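Local coordinates for integron Cassette Protein Hfx_Cass5 (Unidentified, PDB 3IF4) that is of unknown function; it is encoded by a mobile integron gene cassette from a sewage-outfall metagenome and forms a two-chain assembly, at residues T35-F47 with W59-P71. Residues are numbered along the deposited sequence; the frame is centred on the assembly and turned at random.
Sequences TGRIHVTPGESQF and WNESTRSLHSPVP
Val40 and Leu66 exchange two backbone hydrogen bonds, Val40 N to Leu66 O at 2.7 Å and Leu66 N to Val40 O at 2.9 Å. Beyond them Ser68 N donates to Ile38 O, and Ile38 N donates to Ser68 OG at 3.2 Å. That hydroxyl, set between its own N and C (chi1 68°), also donates to Pro69 O; a short, two-way polar side chain thus does the work of a strand carbonyl. Across the far end, Arg64 NH1 runs almost straight (177°) into a lone pair of Gln46 OE1 at 3.3 Å, and the same NH1 makes a salt bridge to Glu61 OE2, roughly at right angles to the Gln46 bond. Glu61 OE1 in turn accepts from Trp59 NE1, which helps to hold the indole. The Val40-Leu66 pair joins strands 38-42 and 65-67, the antiparallel centre of a four-stranded sheet, and the Ile38-Ser68 bonds continue the pairing just past the end of strand 65-67; strands 58-60 and 65-67 form a hairpin whose turn, with a G1 bulge, Asn60 OD1 ties down through Thr63 N and Ser62 OG. On one face His39 and His67 sit abreast, His67 CB lying 3.5 Å from the centroid of the His39 ring. The Arg37 guanidinium lies over the rim of one face of the His67 ring, the two planes tilted, while Arg37 NE makes a salt bridge with Asp33. The broad indole of Trp59 meets Phe47 twice, with the backbone N over its face and the ring in an offset edge-to-face pair (67°), and Pro42 CG at its edge, 3.9 Å from Trp59 CZ3. Branched Leu66 brings CD2 to within 3.8 Å of Phe47 CB, and Ile83 of the second subunit also packs against Leu66.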
ATOM      1  N   THR A  35     -12.331  10.852   0.508  1.00 40.41           N
ATOM      2  CA  THR A  35     -11.432  10.151  -0.405  1.00 39.86           C
ATOM      3  C   THR A  35     -11.339   8.658  -0.078  1.00 41.29           C
ATOM      4  O   THR A  35     -10.666   7.908  -0.774  1.00 42.86           O
ATOM      5  CB  THR A  35     -10.029  10.783  -0.425  1.00 40.25           C
ATOM      6  OG1 THR A  35      -9.267  10.224  -1.499  1.00 63.04           O
ATOM      7  CG2 THR A  35      -9.308  10.526   0.871  1.00 39.39           C
ATOM      8  N   GLY A  36     -12.017   8.226   0.981  1.00 39.67           N
ATOM      9  CA  GLY A  36     -12.105   6.808   1.284  1.00 29.22           C
ATOM     10  C   GLY A  36     -11.099   6.330   2.314  1.00 35.45           C
ATOM     11  O   GLY A  36     -11.058   5.146   2.638  1.00 30.34           O
ATOM     12  N   ARG A  37     -10.281   7.240   2.831  1.00 28.21           N
ATOM     13  CA  ARG A  37      -9.354   6.894   3.911  1.00 34.05           C
ATOM     14  C   ARG A  37     -10.084   6.751   5.259  1.00 34.86           C
ATOM     15  O   ARG A  37     -11.051   7.463   5.539  1.00 26.85           O
ATOM     16  CB  ARG A  37      -8.242   7.938   4.013  1.00 33.14           C
ATOM     17  CG  ARG A  37      -7.522   8.173   2.695  1.00 34.28           C
ATOM     18  CD  ARG A  37      -6.422   9.197   2.829  1.00 38.74           C
ATOM     19  NE  ARG A  37      -6.923  10.483   3.305  1.00 43.99           N
ATOM     20  CZ  ARG A  37      -6.178  11.579   3.409  1.00 53.12           C
ATOM     21  NH1 ARG A  37      -4.895  11.539   3.063  1.00 60.97           N
ATOM     22  NH2 ARG A  37      -6.708  12.714   3.853  1.00 51.86           N
ATOM     23  N   ILE A  38      -9.636   5.813   6.084  1.00 26.76           N
ATOM     24  CA  ILE A  38     -10.218   5.672   7.407  1.00 26.09           C
ATOM     25  C   ILE A  38      -9.368   6.400   8.446  1.00 28.39           C
ATOM     26  O   ILE A  38      -8.141   6.247   8.489  1.00 29.21           O
ATOM     27  CB  ILE A  38     -10.455   4.196   7.800  1.00 23.80           C
ATOM     28  CG1 ILE A  38     -11.085   4.126   9.196  1.00 23.06           C
ATOM     29  CG2 ILE A  38      -9.161   3.397   7.729  1.00 23.81           C
ATOM     30  CD1 ILE A  38     -11.764   2.802   9.506  1.00 23.61           C
ATOM     31  N   HIS A  39     -10.043   7.200   9.272  1.00 25.14           N
ATOM     32  CA  HIS A  39      -9.402   8.059  10.263  1.00 23.90           C
ATOM     33  C   HIS A  39      -9.720   7.622  11.685  1.00 32.94           C
ATOM     34  O   HIS A  39     -10.877   7.345  12.011  1.00 29.57           O
ATOM     35  CB  HIS A  39      -9.875   9.501  10.093  1.00 24.44           C
ATOM     36  CG  HIS A  39      -9.263  10.213   8.924  1.00 25.40           C
ATOM     37  ND1 HIS A  39      -9.660   9.985   7.620  1.00 29.11           N
ATOM     38  CD2 HIS A  39      -8.305  11.164   8.868  1.00 26.05           C
ATOM     39  CE1 HIS A  39      -8.966  10.766   6.812  1.00 30.62           C
ATOM     40  NE2 HIS A  39      -8.136  11.491   7.541  1.00 36.75           N
ATOM     41  N   VAL A  40      -8.689   7.564  12.526  1.00 25.15           N
ATOM     42  CA  VAL A  40      -8.862   7.298  13.943  1.00 31.10           C
ATOM     43  C   VAL A  40      -8.381   8.514  14.741  1.00 33.81           C
ATOM     44  O   VAL A  40      -7.200   8.870  14.706  1.00 32.20           O
ATOM     45  CB  VAL A  40      -8.098   6.036  14.406  1.00 33.97           C
ATOM     46  CG1 VAL A  40      -8.267   5.845  15.916  1.00 29.24           C
ATOM     47  CG2 VAL A  40      -8.578   4.805  13.656  1.00 22.19           C
ATOM     48  N   THR A  41      -9.313   9.159  15.434  1.00 24.29           N
ATOM     49  CA  THR A  41      -9.019  10.357  16.205  1.00 27.52           C
ATOM     50  C   THR A  41      -8.885   9.998  17.678  1.00 24.79           C
ATOM     51  O   THR A  41      -9.874   9.667  18.325  1.00 32.82           O
ATOM     52  CB  THR A  41     -10.147  11.393  16.068  1.00 28.97           C
ATOM     53  OG1 THR A  41     -10.395  11.645  14.678  1.00 30.63           O
ATOM     54  CG2 THR A  41      -9.774  12.692  16.781  1.00 24.15           C
ATOM     55  N   PRO A  42      -7.656  10.050  18.207  1.00 28.70           N
ATOM     56  CA  PRO A  42      -7.404   9.711  19.607  1.00 23.60           C
ATOM     57  C   PRO A  42      -8.039  10.746  20.527  1.00 28.70           C
ATOM     58  O   PRO A  42      -8.248  11.887  20.119  1.00 30.43           O
ATOM     59  CB  PRO A  42      -5.879   9.774  19.720  1.00 23.93           C
ATOM     60  CG  PRO A  42      -5.365   9.798  18.300  1.00 33.25           C
ATOM     61  CD  PRO A  42      -6.429  10.475  17.514  1.00 25.46           C
ATOM     62  N   GLY A  43      -8.344  10.343  21.754  1.00 34.43           N
ATOM     63  CA  GLY A  43      -8.962  11.234  22.716  1.00 34.23           C
ATOM     64  C   GLY A  43      -8.070  12.386  23.139  1.00 35.57           C
ATOM     65  O   GLY A  43      -8.558  13.484  23.375  1.00 39.90           O
ATOM     66  N   GLU A  44      -6.765  12.143  23.227  1.00 35.31           N
ATOM     67  CA  GLU A  44      -5.861  13.138  23.797  1.00 40.80           C
ATOM     68  C   GLU A  44      -4.446  13.122  23.218  1.00 35.27           C
ATOM     69  O   GLU A  44      -3.813  14.164  23.103  1.00 37.11           O
ATOM     70  CB  GLU A  44      -5.819  13.014  25.331  1.00 49.59           C
ATOM     71  CG  GLU A  44      -5.828  11.581  25.859  1.00 64.13           C
ATOM     72  CD  GLU A  44      -6.014  11.496  27.377  1.00 76.94           C
ATOM     73  OE1 GLU A  44      -5.760  12.503  28.076  1.00 84.90           O
ATOM     74  OE2 GLU A  44      -6.409  10.414  27.871  1.00 72.13           O
ATOM     75  N   SER A  45      -3.946  11.949  22.850  1.00 25.90           N
ATOM     76  CA  SER A  45      -2.571  11.853  22.371  1.00 40.76           C
ATOM     77  C   SER A  45      -2.385  12.358  20.934  1.00 34.57           C
ATOM     78  O   SER A  45      -3.318  12.343  20.128  1.00 28.73           O
ATOM     79  CB  SER A  45      -2.069  10.417  22.487  1.00 42.61           C
ATOM     80  OG  SER A  45      -2.030  10.011  23.838  1.00 44.78           O
ATOM     81  N   GLN A  46      -1.169  12.802  20.630  1.00 36.74           N
ATOM     82  CA  GLN A  46      -0.792  13.163  19.264  1.00 40.19           C
ATOM     83  C   GLN A  46       0.377  12.294  18.765  1.00 37.47           C
ATOM     84  O   GLN A  46       1.234  11.884  19.547  1.00 41.46           O
ATOM     85  CB  GLN A  46      -0.445  14.652  19.179  1.00 50.89           C
ATOM     86  CG  GLN A  46       0.526  15.130  20.251  1.00 68.79           C
ATOM     87  CD  GLN A  46       1.103  16.501  19.946  1.00 84.63           C
ATOM     88  OE1 GLN A  46       0.372  17.443  19.630  1.00 91.80           O
ATOM     89  NE2 GLN A  46       2.425  16.620  20.035  1.00 85.75           N
ATOM     90  N   PHE A  47       0.412  12.011  17.467  1.00 34.20           N
ATOM     91  CA  PHE A  47       1.413  11.092  16.934  1.00 33.92           C
ATOM     92  C   PHE A  47       2.182  11.650  15.733  1.00 39.87           C
ATOM     93  O   PHE A  47       2.154  11.072  14.643  1.00 39.93           O
ATOM     94  CB  PHE A  47       0.760   9.762  16.568  1.00 35.77           C
ATOM     95  CG  PHE A  47       0.119   9.055  17.730  1.00 31.81           C
ATOM     96  CD1 PHE A  47      -1.200   9.311  18.073  1.00 28.69           C
ATOM     97  CD2 PHE A  47       0.832   8.126  18.475  1.00 26.31           C
ATOM     98  CE1 PHE A  47      -1.798   8.658  19.139  1.00 26.74           C
ATOM     99  CE2 PHE A  47       0.235   7.463  19.536  1.00 29.47           C
ATOM    100  CZ  PHE A  47      -1.085   7.728  19.865  1.00 24.50           C
ATOM    101  N   TRP A  59      -0.181  10.795  10.344  1.00 29.06           N
ATOM    102  CA  TRP A  59      -0.822  11.678  11.304  1.00 32.75           C
ATOM    103  C   TRP A  59      -1.167  12.978  10.595  1.00 37.27           C
ATOM    104  O   TRP A  59      -0.313  13.593   9.972  1.00 35.22           O
ATOM    105  CB  TRP A  59       0.103  11.943  12.497  1.00 29.62           C
ATOM    106  CG  TRP A  59      -0.407  12.980  13.494  1.00 35.52           C
ATOM    107  CD1 TRP A  59       0.042  14.266  13.645  1.00 34.49           C
ATOM    108  CD2 TRP A  59      -1.438  12.800  14.481  1.00 32.99           C
ATOM    109  NE1 TRP A  59      -0.648  14.894  14.661  1.00 33.93           N
ATOM    110  CE2 TRP A  59      -1.558  14.020  15.189  1.00 35.15           C
ATOM    111  CE3 TRP A  59      -2.269  11.731  14.830  1.00 34.06           C
ATOM    112  CZ2 TRP A  59      -2.483  14.198  16.224  1.00 31.61           C
ATOM    113  CZ3 TRP A  59      -3.189  11.910  15.862  1.00 35.08           C
ATOM    114  CH2 TRP A  59      -3.283  13.135  16.549  1.00 29.77           C
ATOM    115  N   ASN A  60      -2.429  13.375  10.667  1.00 31.63           N
ATOM    116  CA  ASN A  60      -2.855  14.637  10.092  1.00 35.82           C
ATOM    117  C   ASN A  60      -3.118  15.625  11.220  1.00 42.70           C
ATOM    118  O   ASN A  60      -4.093  15.487  11.965  1.00 37.50           O
ATOM    119  CB  ASN A  60      -4.109  14.437   9.242  1.00 39.38           C
ATOM    120  CG  ASN A  60      -4.527  15.697   8.518  1.00 49.49           C
ATOM    121  OD1 ASN A  60      -5.029  16.649   9.128  1.00 44.34           O
ATOM    122  ND2 ASN A  60      -4.326  15.714   7.205  1.00 55.89           N
ATOM    123  N   GLU A  61      -2.240  16.612  11.357  1.00 44.75           N
ATOM    124  CA  GLU A  61      -2.297  17.495  12.514  1.00 49.53           C
ATOM    125  C   GLU A  61      -3.514  18.422  12.505  1.00 49.21           C
ATOM    126  O   GLU A  61      -4.018  18.797  13.564  1.00 52.70           O
ATOM    127  CB  GLU A  61      -0.999  18.296  12.660  1.00 59.30           C
ATOM    128  CG  GLU A  61      -0.939  19.159  13.923  1.00 74.28           C
ATOM    129  CD  GLU A  61      -1.116  18.358  15.214  1.00 75.45           C
ATOM    130  OE1 GLU A  61      -0.236  17.527  15.535  1.00 69.73           O
ATOM    131  OE2 GLU A  61      -2.129  18.575  15.918  1.00 76.10           O
ATOM    132  N   SER A  62      -3.998  18.785  11.322  1.00 40.12           N
ATOM    133  CA  SER A  62      -5.125  19.711  11.256  1.00 34.47           C
ATOM    134  C   SER A  62      -6.407  19.048  11.748  1.00 40.38           C
ATOM    135  O   SER A  62      -7.292  19.712  12.292  1.00 45.74           O
ATOM    136  CB  SER A  62      -5.309  20.265   9.842  1.00 36.03           C
ATOM    137  OG  SER A  62      -5.925  19.310   9.000  1.00 46.41           O
ATOM    138  N   THR A  63      -6.502  17.736  11.564  1.00 35.59           N
ATOM    139  CA  THR A  63      -7.665  16.991  12.033  1.00 34.82           C
ATOM    140  C   THR A  63      -7.291  16.121  13.228  1.00 41.04           C
ATOM    141  O   THR A  63      -8.122  15.371  13.750  1.00 38.45           O
ATOM    142  CB  THR A  63      -8.261  16.104  10.925  1.00 33.70           C
ATOM    143  OG1 THR A  63      -7.316  15.091  10.559  1.00 29.80           O
ATOM    144  CG2 THR A  63      -8.619  16.942   9.693  1.00 32.01           C
ATOM    145  N   ARG A  64      -6.034  16.230  13.655  1.00 37.36           N
ATOM    146  CA  ARG A  64      -5.517  15.441  14.773  1.00 35.83           C
ATOM    147  C   ARG A  64      -5.966  13.977  14.712  1.00 30.43           C
ATOM    148  O   ARG A  64      -6.562  13.449  15.655  1.00 30.16           O
ATOM    149  CB  ARG A  64      -5.895  16.089  16.117  1.00 41.38           C
ATOM    150  CG  ARG A  64      -5.087  17.346  16.429  1.00 48.62           C
ATOM    151  CD  ARG A  64      -5.433  17.949  17.782  1.00 65.34           C
ATOM    152  NE  ARG A  64      -4.987  17.125  18.908  1.00 78.99           N
ATOM    153  CZ  ARG A  64      -3.725  17.040  19.326  1.00 86.82           C
ATOM    154  NH1 ARG A  64      -2.765  17.718  18.706  1.00 85.18           N
ATOM    155  NH2 ARG A  64      -3.422  16.268  20.364  1.00 87.43           N
ATOM    156  N   SER A  65      -5.663  13.316  13.603  1.00 29.40           N
ATOM    157  CA  SER A  65      -6.081  11.932  13.430  1.00 29.98           C
ATOM    158  C   SER A  65      -5.004  11.081  12.772  1.00 29.65           C
ATOM    159  O   SER A  65      -4.211  11.573  11.972  1.00 29.72           O
ATOM    160  CB  SER A  65      -7.360  11.878  12.590  1.00 28.49           C
ATOM    161  OG  SER A  65      -7.175  12.538  11.339  1.00 32.33           O
ATOM    162  N   LEU A  66      -4.982   9.807  13.140  1.00 30.32           N
ATOM    163  CA  LEU A  66      -4.223   8.799  12.435  1.00 29.84           C
ATOM    164  C   LEU A  66      -5.091   8.360  11.272  1.00 35.62           C
ATOM    165  O   LEU A  66      -6.302   8.228  11.432  1.00 34.46           O
ATOM    166  CB  LEU A  66      -3.968   7.602  13.338  1.00 23.82           C
ATOM    167  CG  LEU A  66      -3.174   7.890  14.608  1.00 36.51           C
ATOM    168  CD1 LEU A  66      -3.545   6.919  15.738  1.00 34.19           C
ATOM    169  CD2 LEU A  66      -1.684   7.850  14.301  1.00 31.62           C
ATOM    170  N   HIS A  67      -4.491   8.127  10.105  1.00 27.10           N
ATOM    171  CA  HIS A  67      -5.280   7.681   8.963  1.00 31.17           C
ATOM    172  C   HIS A  67      -4.525   6.757   8.018  1.00 31.34           C
ATOM    173  O   HIS A  67      -3.295   6.704   8.019  1.00 28.18           O
ATOM    174  CB  HIS A  67      -5.864   8.873   8.200  1.00 33.32           C
ATOM    175  CG  HIS A  67      -4.835   9.723   7.522  1.00 40.05           C
ATOM    176  ND1 HIS A  67      -4.208   9.345   6.353  1.00 40.01           N
ATOM    177  CD2 HIS A  67      -4.331  10.939   7.843  1.00 39.55           C
ATOM    178  CE1 HIS A  67      -3.359  10.288   5.987  1.00 40.35           C
ATOM    179  NE2 HIS A  67      -3.416  11.267   6.871  1.00 42.12           N
ATOM    180  N   SER A  68      -5.289   6.027   7.215  1.00 37.83           N
ATOM    181  CA  SER A  68      -4.743   5.114   6.225  1.00 32.41           C
ATOM    182  C   SER A  68      -4.516   5.859   4.921  1.00 36.75           C
ATOM    183  O   SER A  68      -4.855   7.036   4.812  1.00 31.69           O
ATOM    184  CB  SER A  68      -5.723   3.963   5.990  1.00 32.42           C
ATOM    185  OG  SER A  68      -6.907   4.414   5.352  1.00 31.28           O
ATOM    186  N   PRO A  69      -3.923   5.180   3.929  1.00 38.33           N
ATOM    187  CA  PRO A  69      -3.887   5.717   2.568  1.00 38.04           C
ATOM    188  C   PRO A  69      -5.260   5.548   1.941  1.00 43.31           C
ATOM    189  O   PRO A  69      -6.160   5.012   2.591  1.00 37.52           O
ATOM    190  CB  PRO A  69      -2.896   4.797   1.851  1.00 29.56           C
ATOM    191  CG  PRO A  69      -2.185   4.040   2.930  1.00 37.78           C
ATOM    192  CD  PRO A  69      -3.157   3.932   4.048  1.00 39.26           C
ATOM    193  N   VAL A  70      -5.422   5.991   0.698  1.00 45.38           N
ATOM    194  CA  VAL A  70      -6.664   5.756  -0.021  1.00 40.57           C
ATOM    195  C   VAL A  70      -6.773   4.260  -0.285  1.00 40.12           C
ATOM    196  O   VAL A  70      -5.782   3.614  -0.595  1.00 40.82           O
ATOM    197  CB  VAL A  70      -6.703   6.540  -1.345  1.00 43.52           C
ATOM    198  CG1 VAL A  70      -7.963   6.210  -2.127  1.00 48.94           C
ATOM    199  CG2 VAL A  70      -6.621   8.034  -1.082  1.00 33.51           C
ATOM    200  N   PRO A  71      -7.974   3.692  -0.129  1.00 50.27           N
ATOM    201  CA  PRO A  71      -8.187   2.273  -0.445  1.00 57.75           C
ATOM    202  C   PRO A  71      -7.940   1.995  -1.926  1.00 61.61           C
ATOM    203  O   PRO A  71      -7.947   2.933  -2.720  1.00 64.06           O
ATOM    204  CB  PRO A  71      -9.675   2.080  -0.134  1.00 60.03           C
ATOM    205  CG  PRO A  71     -10.253   3.476  -0.228  1.00 57.38           C
ATOM    206  CD  PRO A  71      -9.195   4.311   0.404  1.00 50.87           C
TER
HETATM  207  O   HOH W   1     -10.714  14.166  13.594  1.00 35.94           O